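Local structure of lumazine protein (Photobacterium kishitanii, 3A35) at residues M1-I5 against L93-T99; A9-K13 against H24-P29; L33-G39 against V51-D57. The protein binds riboflavin, as well as a ribityl-lumazine chromophore and FMN, and probably acts as an antenna that shifts luciferase bioluminescence to shorter wavelength. One frame throughout, in Å; residues are numbered along the deposited sequence.

Contact 1: M1-I5 against L93-T99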
loop_
_atom_site.group_PDB
_atom_site.type_symbol
_atom_site.label_atom_id
_atom_site.label_comp_id
_atom_site.label_asym_id
_atom_site.label_seq_id
_atom_site.Cartn_x
_atom_site.Cartn_y
_atom_site.Cartn_z
ATOM N N MET A 1 -6.787 8.879 -10.835
ATOM C CA MET A 1 -6.377 8.456 -9.453
ATOM C C MET A 1 -7.361 7.567 -8.665
ATOM O O MET A 1 -8.225 6.996 -9.259
ATOM C CB MET A 1 -5.695 9.545 -8.638
ATOM C CG MET A 1 -6.601 10.546 -8.091
ATOM S SD MET A 1 -5.559 12.063 -7.922
ATOM C CE MET A 1 -6.797 13.333 -7.607
ATOM N N PHE A 2 -7.071 7.332 -7.393
ATOM C CA PHE A 2 -7.575 6.138 -6.652
ATOM C C PHE A 2 -8.189 6.559 -5.320
ATOM O O PHE A 2 -7.955 7.661 -4.856
ATOM C CB PHE A 2 -6.356 5.157 -6.421
ATOM C CG PHE A 2 -5.759 4.609 -7.663
ATOM C CD1 PHE A 2 -6.198 3.483 -8.177
ATOM C CD2 PHE A 2 -4.700 5.264 -8.281
ATOM C CE1 PHE A 2 -5.629 2.910 -9.286
ATOM C CE2 PHE A 2 -4.125 4.790 -9.451
ATOM C CZ PHE A 2 -4.569 3.557 -9.934
ATOM N N LYS A 3 -9.022 5.684 -4.782
ATOM C CA LYS A 3 -9.735 6.067 -3.538
ATOM C C LYS A 3 -8.921 5.817 -2.302
ATOM O O LYS A 3 -9.164 6.330 -1.201
ATOM C CB LYS A 3 -10.993 5.226 -3.400
ATOM C CG LYS A 3 -11.963 5.430 -4.554
ATOM C CD LYS A 3 -13.210 4.494 -4.628
ATOM C CE LYS A 3 -14.245 5.206 -5.529
ATOM N NZ LYS A 3 -15.159 4.386 -6.366
ATOM N N GLY A 4 -7.898 4.955 -2.417
ATOM C CA GLY A 4 -7.372 4.503 -1.170
ATOM C C GLY A 4 -8.242 3.625 -0.287
ATOM O O GLY A 4 -8.123 3.607 0.881
ATOM N N ILE A 5 -9.050 2.849 -0.969
ATOM C CA ILE A 5 -9.862 1.816 -0.426
ATOM C C ILE A 5 -9.488 0.529 -1.117
ATOM O O ILE A 5 -9.670 0.348 -2.337
ATOM C CB ILE A 5 -11.428 2.093 -0.675
ATOM C CG1 ILE A 5 -11.746 3.372 0.097
ATOM C CG2 ILE A 5 -12.200 0.978 -0.099
ATOM C CD1 ILE A 5 -13.164 3.882 -0.220
ATOM N N LEU A 93 -13.547 11.385 -4.925
ATOM C CA LEU A 93 -12.526 12.023 -4.113
ATOM C C LEU A 93 -12.249 13.495 -3.848
ATOM O O LEU A 93 -12.017 14.364 -4.735
ATOM C CB LEU A 93 -11.376 11.065 -3.775
ATOM C CG LEU A 93 -12.027 9.984 -2.890
ATOM C CD1 LEU A 93 -12.655 8.851 -3.756
ATOM C CD2 LEU A 93 -11.132 9.434 -1.771
ATOM N N GLY A 94 -12.248 13.685 -2.539
ATOM C CA GLY A 94 -12.174 14.937 -1.907
ATOM C C GLY A 94 -12.353 14.433 -0.504
ATOM O O GLY A 94 -13.495 14.133 -0.098
ATOM N N LYS A 95 -11.218 14.166 0.153
ATOM C CA LYS A 95 -10.006 13.837 -0.580
ATOM C C LYS A 95 -8.779 13.278 0.175
ATOM O O LYS A 95 -7.710 13.908 0.367
ATOM C CB LYS A 95 -9.642 14.824 -1.683
ATOM C CG LYS A 95 -9.051 14.036 -2.845
ATOM C CD LYS A 95 -8.794 14.869 -4.124
ATOM C CE LYS A 95 -7.398 15.483 -4.154
ATOM N NZ LYS A 95 -7.330 16.444 -5.319
ATOM N N GLY A 96 -8.953 12.072 0.619
ATOM C CA GLY A 96 -7.766 11.274 0.853
ATOM C C GLY A 96 -7.532 10.604 -0.507
ATOM O O GLY A 96 -7.104 9.464 -0.533
ATOM N N ALA A 97 -7.907 11.144 -1.642
ATOM C CA ALA A 97 -7.537 10.461 -2.898
ATOM C C ALA A 97 -6.081 10.182 -2.999
ATOM O O ALA A 97 -5.296 10.958 -2.605
ATOM C CB ALA A 97 -7.966 11.189 -4.187
ATOM N N LEU A 98 -5.782 9.038 -3.576
ATOM C CA LEU A 98 -4.295 8.711 -3.737
ATOM C C LEU A 98 -3.894 8.746 -5.140
ATOM O O LEU A 98 -4.682 8.392 -6.035
ATOM C CB LEU A 98 -4.068 7.240 -3.166
ATOM C CG LEU A 98 -4.368 7.073 -1.688
ATOM C CD1 LEU A 98 -4.013 5.538 -1.376
ATOM C CD2 LEU A 98 -3.655 7.985 -0.819
ATOM N N THR A 99 -2.670 9.205 -5.399
ATOM C CA THR A 99 -2.117 9.188 -6.727
ATOM C C THR A 99 -1.334 7.925 -7.132
ATOM O O THR A 99 -1.189 7.640 -8.308
ATOM C CB THR A 99 -1.099 10.343 -6.971
ATOM O OG1 THR A 99 0.082 10.195 -6.200
ATOM C CG2 THR A 99 -1.684 11.727 -6.718
#

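Contact 2: A9-K13 against H24-P29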
loop_
_atom_site.group_PDB
_atom_site.type_symbol
_atom_site.label_atom_id
_atom_site.label_comp_id
_atom_site.label_asym_id
_atom_site.label_seq_id
_atom_site.Cartn_x
_atom_site.Cartn_y
_atom_site.Cartn_z
ATOM N N ALA A 9 -6.735 -8.570 -1.506
ATOM C CA ALA A 9 -5.351 -8.848 -1.109
ATOM C C ALA A 9 -4.827 -9.794 -2.184
ATOM O O ALA A 9 -5.489 -10.749 -2.600
ATOM C CB ALA A 9 -5.411 -9.594 0.242
ATOM N N GLY A 10 -3.587 -9.511 -2.619
ATOM C CA GLY A 10 -2.839 -10.439 -3.424
ATOM C C GLY A 10 -1.773 -11.181 -2.580
ATOM O O GLY A 10 -1.393 -10.653 -1.527
ATOM N N ILE A 11 -1.355 -12.363 -3.026
ATOM C CA ILE A 11 -0.321 -13.071 -2.315
ATOM C C ILE A 11 0.875 -13.242 -3.284
ATOM O O ILE A 11 0.702 -13.749 -4.404
ATOM C CB ILE A 11 -0.859 -14.381 -1.841
ATOM C CG1 ILE A 11 -2.055 -14.234 -0.841
ATOM C CG2 ILE A 11 0.303 -15.221 -1.191
ATOM C CD1 ILE A 11 -1.661 -13.685 0.529
ATOM N N ILE A 12 2.038 -12.799 -2.876
ATOM C CA ILE A 12 3.205 -12.900 -3.804
ATOM C C ILE A 12 3.536 -14.384 -4.045
ATOM O O ILE A 12 3.667 -15.180 -3.049
ATOM C CB ILE A 12 4.401 -12.210 -3.236
ATOM C CG1 ILE A 12 4.156 -10.713 -2.992
ATOM C CG2 ILE A 12 5.637 -12.424 -4.147
ATOM C CD1 ILE A 12 5.275 -10.003 -2.416
ATOM N N LYS A 13 3.556 -14.797 -5.293
ATOM C CA LYS A 13 3.771 -16.226 -5.676
ATOM C C LYS A 13 5.221 -16.408 -6.138
ATOM O O LYS A 13 5.844 -17.482 -5.858
ATOM C CB LYS A 13 2.790 -16.534 -6.747
ATOM C CG LYS A 13 2.882 -17.963 -7.160
ATOM C CD LYS A 13 1.832 -18.537 -7.964
ATOM C CE LYS A 13 1.667 -20.105 -7.792
ATOM N NZ LYS A 13 0.775 -20.373 -9.028
ATOM N N HIS A 24 7.591 -9.339 -9.837
ATOM C CA HIS A 24 6.811 -10.019 -8.872
ATOM C C HIS A 24 5.548 -10.597 -9.539
ATOM O O HIS A 24 4.803 -9.849 -10.268
ATOM C CB HIS A 24 6.318 -9.069 -7.786
ATOM C CG HIS A 24 7.393 -8.618 -6.869
ATOM N ND1 HIS A 24 7.191 -8.309 -5.560
ATOM C CD2 HIS A 24 8.739 -8.484 -7.076
ATOM C CE1 HIS A 24 8.327 -7.946 -4.981
ATOM N NE2 HIS A 24 9.308 -8.010 -5.898
ATOM N N GLY A 25 5.276 -11.915 -9.319
ATOM C CA GLY A 25 4.064 -12.537 -9.751
ATOM C C GLY A 25 3.151 -12.647 -8.544
ATOM O O GLY A 25 3.601 -13.288 -7.546
ATOM N N ILE A 26 1.968 -12.133 -8.632
ATOM C CA ILE A 26 1.076 -11.999 -7.461
ATOM C C ILE A 26 -0.194 -12.751 -7.784
ATOM O O ILE A 26 -0.913 -12.446 -8.742
ATOM C CB ILE A 26 0.818 -10.495 -7.166
ATOM C CG1 ILE A 26 2.168 -9.751 -6.941
ATOM C CG2 ILE A 26 -0.048 -10.380 -5.926
ATOM C CD1 ILE A 26 1.995 -8.233 -6.718
ATOM N N THR A 27 -0.592 -13.723 -6.926
ATOM C CA THR A 27 -1.916 -14.360 -7.062
ATOM C C THR A 27 -2.998 -13.422 -6.663
ATOM O O THR A 27 -3.019 -12.824 -5.544
ATOM C CB THR A 27 -1.960 -15.563 -6.096
ATOM O OG1 THR A 27 -0.919 -16.475 -6.460
ATOM C CG2 THR A 27 -3.312 -16.277 -6.177
ATOM N N PHE A 28 -3.956 -13.237 -7.579
ATOM C CA PHE A 28 -5.047 -12.319 -7.368
ATOM C C PHE A 28 -6.335 -13.047 -7.065
ATOM O O PHE A 28 -6.541 -14.081 -7.638
ATOM C CB PHE A 28 -5.351 -11.446 -8.615
ATOM C CG PHE A 28 -4.538 -10.171 -8.756
ATOM C CD1 PHE A 28 -3.240 -10.048 -8.254
ATOM C CD2 PHE A 28 -5.107 -9.084 -9.406
ATOM C CE1 PHE A 28 -2.565 -8.826 -8.373
ATOM C CE2 PHE A 28 -4.388 -7.866 -9.601
ATOM C CZ PHE A 28 -3.166 -7.759 -9.121
ATOM N N PRO A 29 -7.166 -12.438 -6.231
ATOM C CA PRO A 29 -8.518 -13.020 -6.056
ATOM C C PRO A 29 -9.302 -12.874 -7.336
ATOM O O PRO A 29 -9.087 -11.928 -8.128
ATOM C CB PRO A 29 -9.108 -12.198 -4.874
ATOM C CG PRO A 29 -8.293 -11.015 -4.705
ATOM C CD PRO A 29 -6.938 -11.198 -5.438
HETATM O O HOH W 1 -1.575 -18.756 -7.937
#

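Contact 3: L33-G39 against V51-D57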
loop_
_atom_site.group_PDB
_atom_site.type_symbol
_atom_site.label_atom_id
_atom_site.label_comp_id
_atom_site.label_asym_id
_atom_site.label_seq_id
_atom_site.Cartn_x
_atom_site.Cartn_y
_atom_site.Cartn_z
ATOM N N LEU A 33 -8.833 -10.176 -10.296
ATOM C CA LEU A 33 -8.146 -10.757 -11.475
ATOM C C LEU A 33 -8.918 -10.459 -12.792
ATOM O O LEU A 33 -8.320 -10.121 -13.803
ATOM C CB LEU A 33 -8.091 -12.293 -11.271
ATOM C CG LEU A 33 -7.544 -12.997 -12.458
ATOM C CD1 LEU A 33 -6.053 -12.664 -12.625
ATOM C CD2 LEU A 33 -7.705 -14.554 -12.332
ATOM N N GLU A 34 -10.195 -10.700 -12.808
ATOM C CA GLU A 34 -10.913 -10.547 -14.098
ATOM C C GLU A 34 -11.118 -9.035 -14.449
ATOM O O GLU A 34 -11.365 -8.747 -15.668
ATOM C CB GLU A 34 -12.240 -11.328 -14.031
ATOM C CG GLU A 34 -12.048 -12.795 -13.650
ATOM C CD GLU A 34 -11.986 -13.625 -14.876
ATOM O OE1 GLU A 34 -10.938 -14.234 -15.129
ATOM O OE2 GLU A 34 -13.067 -13.742 -15.492
ATOM N N SER A 35 -10.939 -8.092 -13.472
ATOM C CA SER A 35 -10.980 -6.683 -13.776
ATOM C C SER A 35 -9.651 -6.089 -14.285
ATOM O O SER A 35 -9.646 -4.858 -14.485
ATOM C CB SER A 35 -11.433 -5.898 -12.539
ATOM O OG SER A 35 -10.365 -5.824 -11.625
ATOM N N VAL A 36 -8.589 -6.918 -14.483
ATOM C CA VAL A 36 -7.324 -6.328 -14.953
ATOM C C VAL A 36 -6.839 -7.051 -16.210
ATOM O O VAL A 36 -7.324 -8.196 -16.569
ATOM C CB VAL A 36 -6.215 -6.327 -13.833
ATOM C CG1 VAL A 36 -6.689 -5.542 -12.645
ATOM C CG2 VAL A 36 -5.754 -7.713 -13.467
ATOM N N GLU A 37 -5.931 -6.352 -16.897
ATOM C CA GLU A 37 -5.415 -6.883 -18.115
ATOM C C GLU A 37 -3.940 -6.440 -18.265
ATOM O O GLU A 37 -3.428 -5.607 -17.478
ATOM C CB GLU A 37 -6.201 -6.311 -19.292
ATOM C CG GLU A 37 -6.266 -4.966 -19.550
ATOM C CD GLU A 37 -7.524 -4.680 -20.461
ATOM O OE1 GLU A 37 -7.765 -5.421 -21.466
ATOM O OE2 GLU A 37 -8.280 -3.768 -20.080
ATOM N N LYS A 38 -3.218 -6.991 -19.283
ATOM C CA LYS A 38 -1.936 -6.381 -19.599
ATOM C C LYS A 38 -2.043 -4.942 -19.812
ATOM O O LYS A 38 -2.913 -4.510 -20.545
ATOM C CB LYS A 38 -1.216 -6.912 -20.889
ATOM C CG LYS A 38 -0.590 -8.172 -20.682
ATOM C CD LYS A 38 0.412 -8.784 -21.939
ATOM C CE LYS A 38 0.116 -8.223 -23.182
ATOM N NZ LYS A 38 1.028 -9.223 -24.040
ATOM N N GLY A 39 -1.143 -4.153 -19.176
ATOM C CA GLY A 39 -1.157 -2.751 -19.288
ATOM C C GLY A 39 -1.991 -1.964 -18.306
ATOM O O GLY A 39 -1.949 -0.746 -18.161
ATOM N N VAL A 51 0.570 -3.783 -15.125
ATOM C CA VAL A 51 0.627 -5.246 -15.326
ATOM C C VAL A 51 1.435 -5.601 -16.582
ATOM O O VAL A 51 1.115 -5.023 -17.663
ATOM C CB VAL A 51 -0.815 -5.772 -15.436
ATOM C CG1 VAL A 51 -0.845 -7.242 -15.809
ATOM C CG2 VAL A 51 -1.655 -5.501 -14.177
ATOM N N VAL A 52 2.356 -6.527 -16.424
ATOM C CA VAL A 52 3.194 -6.936 -17.568
ATOM C C VAL A 52 2.648 -8.246 -18.160
ATOM O O VAL A 52 2.874 -8.441 -19.355
ATOM C CB VAL A 52 4.613 -7.196 -17.013
ATOM C CG1 VAL A 52 5.391 -8.231 -17.888
ATOM C CG2 VAL A 52 5.296 -5.842 -16.745
ATOM N N ARG A 53 2.019 -9.134 -17.401
ATOM C CA ARG A 53 1.669 -10.460 -17.949
ATOM C C ARG A 53 0.611 -10.983 -16.993
ATOM O O ARG A 53 0.690 -10.673 -15.775
ATOM C CB ARG A 53 2.869 -11.373 -18.040
ATOM C CG ARG A 53 2.584 -12.814 -18.186
ATOM C CD ARG A 53 3.811 -13.563 -18.033
ATOM N NE ARG A 53 3.421 -14.935 -18.140
ATOM C CZ ARG A 53 3.962 -15.944 -17.476
ATOM N NH1 ARG A 53 4.980 -15.768 -16.622
ATOM N NH2 ARG A 53 3.490 -17.168 -17.801
ATOM N N ILE A 54 -0.312 -11.774 -17.429
ATOM C CA ILE A 54 -1.218 -12.552 -16.580
ATOM C C ILE A 54 -1.237 -13.999 -17.002
ATOM O O ILE A 54 -1.392 -14.308 -18.210
ATOM C CB ILE A 54 -2.555 -11.989 -16.602
ATOM C CG1 ILE A 54 -2.575 -10.535 -16.143
ATOM C CG2 ILE A 54 -3.440 -12.885 -15.750
ATOM C CD1 ILE A 54 -3.999 -9.886 -16.379
ATOM N N SER A 55 -1.025 -14.858 -16.024
ATOM C CA SER A 55 -1.054 -16.303 -16.391
ATOM C C SER A 55 -1.957 -16.935 -15.312
ATOM O O SER A 55 -1.525 -16.991 -14.114
ATOM C CB SER A 55 0.343 -16.790 -16.358
ATOM O OG SER A 55 0.347 -18.231 -16.620
ATOM N N GLY A 56 -3.157 -17.399 -15.730
ATOM C CA GLY A 56 -4.032 -17.955 -14.739
ATOM C C GLY A 56 -4.395 -16.873 -13.738
ATOM O O GLY A 56 -4.835 -15.852 -14.211
ATOM N N ASP A 57 -4.195 -17.126 -12.448
ATOM C CA ASP A 57 -4.567 -16.106 -11.460
ATOM C C ASP A 57 -3.305 -15.328 -10.991
ATOM O O ASP A 57 -3.379 -14.647 -9.997
ATOM C CB ASP A 57 -5.289 -16.714 -10.265
ATOM C CG ASP A 57 -4.514 -17.769 -9.550
ATOM O OD1 ASP A 57 -3.420 -18.100 -9.933
ATOM O OD2 ASP A 57 -5.160 -18.285 -8.557
#

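Contact 1: M1-I5 against L93-T99
F2 and L98 grip each other through both backbone polar groups, a single antiparallel hydrogen-bonded bridge between two otherwise irregular segments. F2 N gives its hydrogen to L98 O at 2.9 Å, almost in line with the carbonyl bond, while L98 N reaches F2 O, also at 2.9 Å, from above the carbonyl plane. L98 O has further neighbours: M1 CB presses on it at 3.0 Å, and the F2 ring turns its edge to it, CD2 3.9 Å away. F2 O is likewise approached by A97 CA in a CA-H...O contact of 3.4 Å. Next along, K3 N is satisfied by the carboxylate of E84, and G96 O by S144 OG; T99 OG1 bonds to E181 OE2 and N101 N. Aliphatic contacts accompany the bonds. L93 CD1 lies 3.6 Å from K3 CG, the two side chains crossing at about a right angle, and L98 CD1 rests 3.5 Å from G4 CA, where a side chain would crowd it; G4 also has the positive phi that glycine tolerates well. The N-terminus is thereby tied to the linker between two six-stranded barrels, the tandem arrangement of the riboflavin synthase family.

Contact 2: A9-K13 against H24-P29
A regular antiparallel pairing of I11 with T27 and I12 with I26 makes this a beta-hairpin contact, joining strands 8-17 and 22-27 at the start of the first barrel. I11 and T27 form the hydrogen-bonded pair: I11 N meets a lone pair of T27 O at 3.1 Å, and T27 N returns a bond of 2.8 Å to I11 O. One step on, I12 and I26 are a non-hydrogen-bonded pair, after which K13 N donates to G25 O at 2.7 Å.

The two strands are the first of the closed six-stranded antiparallel barrel of a lumazine-binding domain, where 22-27 is flanked next by 58-63 and 8-17 by 80-84. Branched apolar residues suit the buried face: I26 sends CG2 against G10 CA at 3.7 Å, with chi1 of -57° placing that methyl opposite the backbone N. The same methyl lies at the edge of the F28 ring, in its plane. A side chain on G10 would collide with it, so glycine fits here, and G10 CA approaches T27 O closely as well.

On the other face T27 and K13 meet obliquely, K13 CB 3.7 Å from T27 OG1. The lysine chain is extended, and a water takes a hydrogen bond from K13 NZ at 3.1 Å while also bonding T27 OG1, a bridge that suits two polar residues there. P29, at the N-cap of helix 30-34, sets its CD 3.2 Å from A9 O. I12 CD1 comes obliquely to the H24 ring; H24 NE2 bonds Q22 OE1, whereas buried ND1 has no partner in the model.

Contact 3: L33-G39 against V51-D57
L33 carries its CG opposite the backbone N (chi1 174°), which brings both methyls to the turn at G56 and D57, and CD1 also to I54. I54 in turn has CG1 opposite its own carbonyl carbon (chi1 -58°), and the extended branch ends in CD1, aimed at the backbone of V36 and E37. CD1 of I54 lies 3.7 Å from E37 CA and 4.0 Å from V36 CG2, the side chains of V36 and I54 crossing at about a right angle. I54 CG2 faces L33 CD1 at 4.1 Å. Aliphatic residues suit this junction, since the loop offers chiefly methyls and backbone to be covered.

L33 CD2 sits 3.6 Å from D57 CA and nearly as close to G56 O. The backbone angles of G56 and D57 are those of a type II' turn, whose first corner needs a positive phi that glycine adopts easily.

Farther along, V51 spreads beneath the loop backbone, its CB 3.3 Å from E37 O. The single hydrogen bond across the contact follows: G39 N donates to V51 O at 2.9 Å and nearly straight, from a little off the carbonyl plane. G39, too, has a positive phi. K38 lays the aliphatic part of its chain beside the strand, CD 3.6 Å from V52 O, which suits a long residue at the surface.

The connection from helix 30-34 toward strand 41-44 thus runs over strand 47-55 and its turn into 58-63, and V59 of that next strand touches both L33 and V51.

Contacts 2 and 3 are neighbours in the first barrel, their centres 11 Å apart. F28 joins them: its N probably bonds D57 O at 2.9 Å, and its side chain packs on L33 and V36. Contact 1 stands apart, about 23 Å between centres from each of the others, yet 1-5 and 93-99 enclose both in sequence. Their distances from the bound riboflavin differ: the nearest side chains are V52 of contact 3 at about 6 Å, T99 of contact 1 at about 7 Å and H24 of contact 2 at about 10 Å. F2 and T99 also adjoin the ligand-binding residues S48 and G100 respectively.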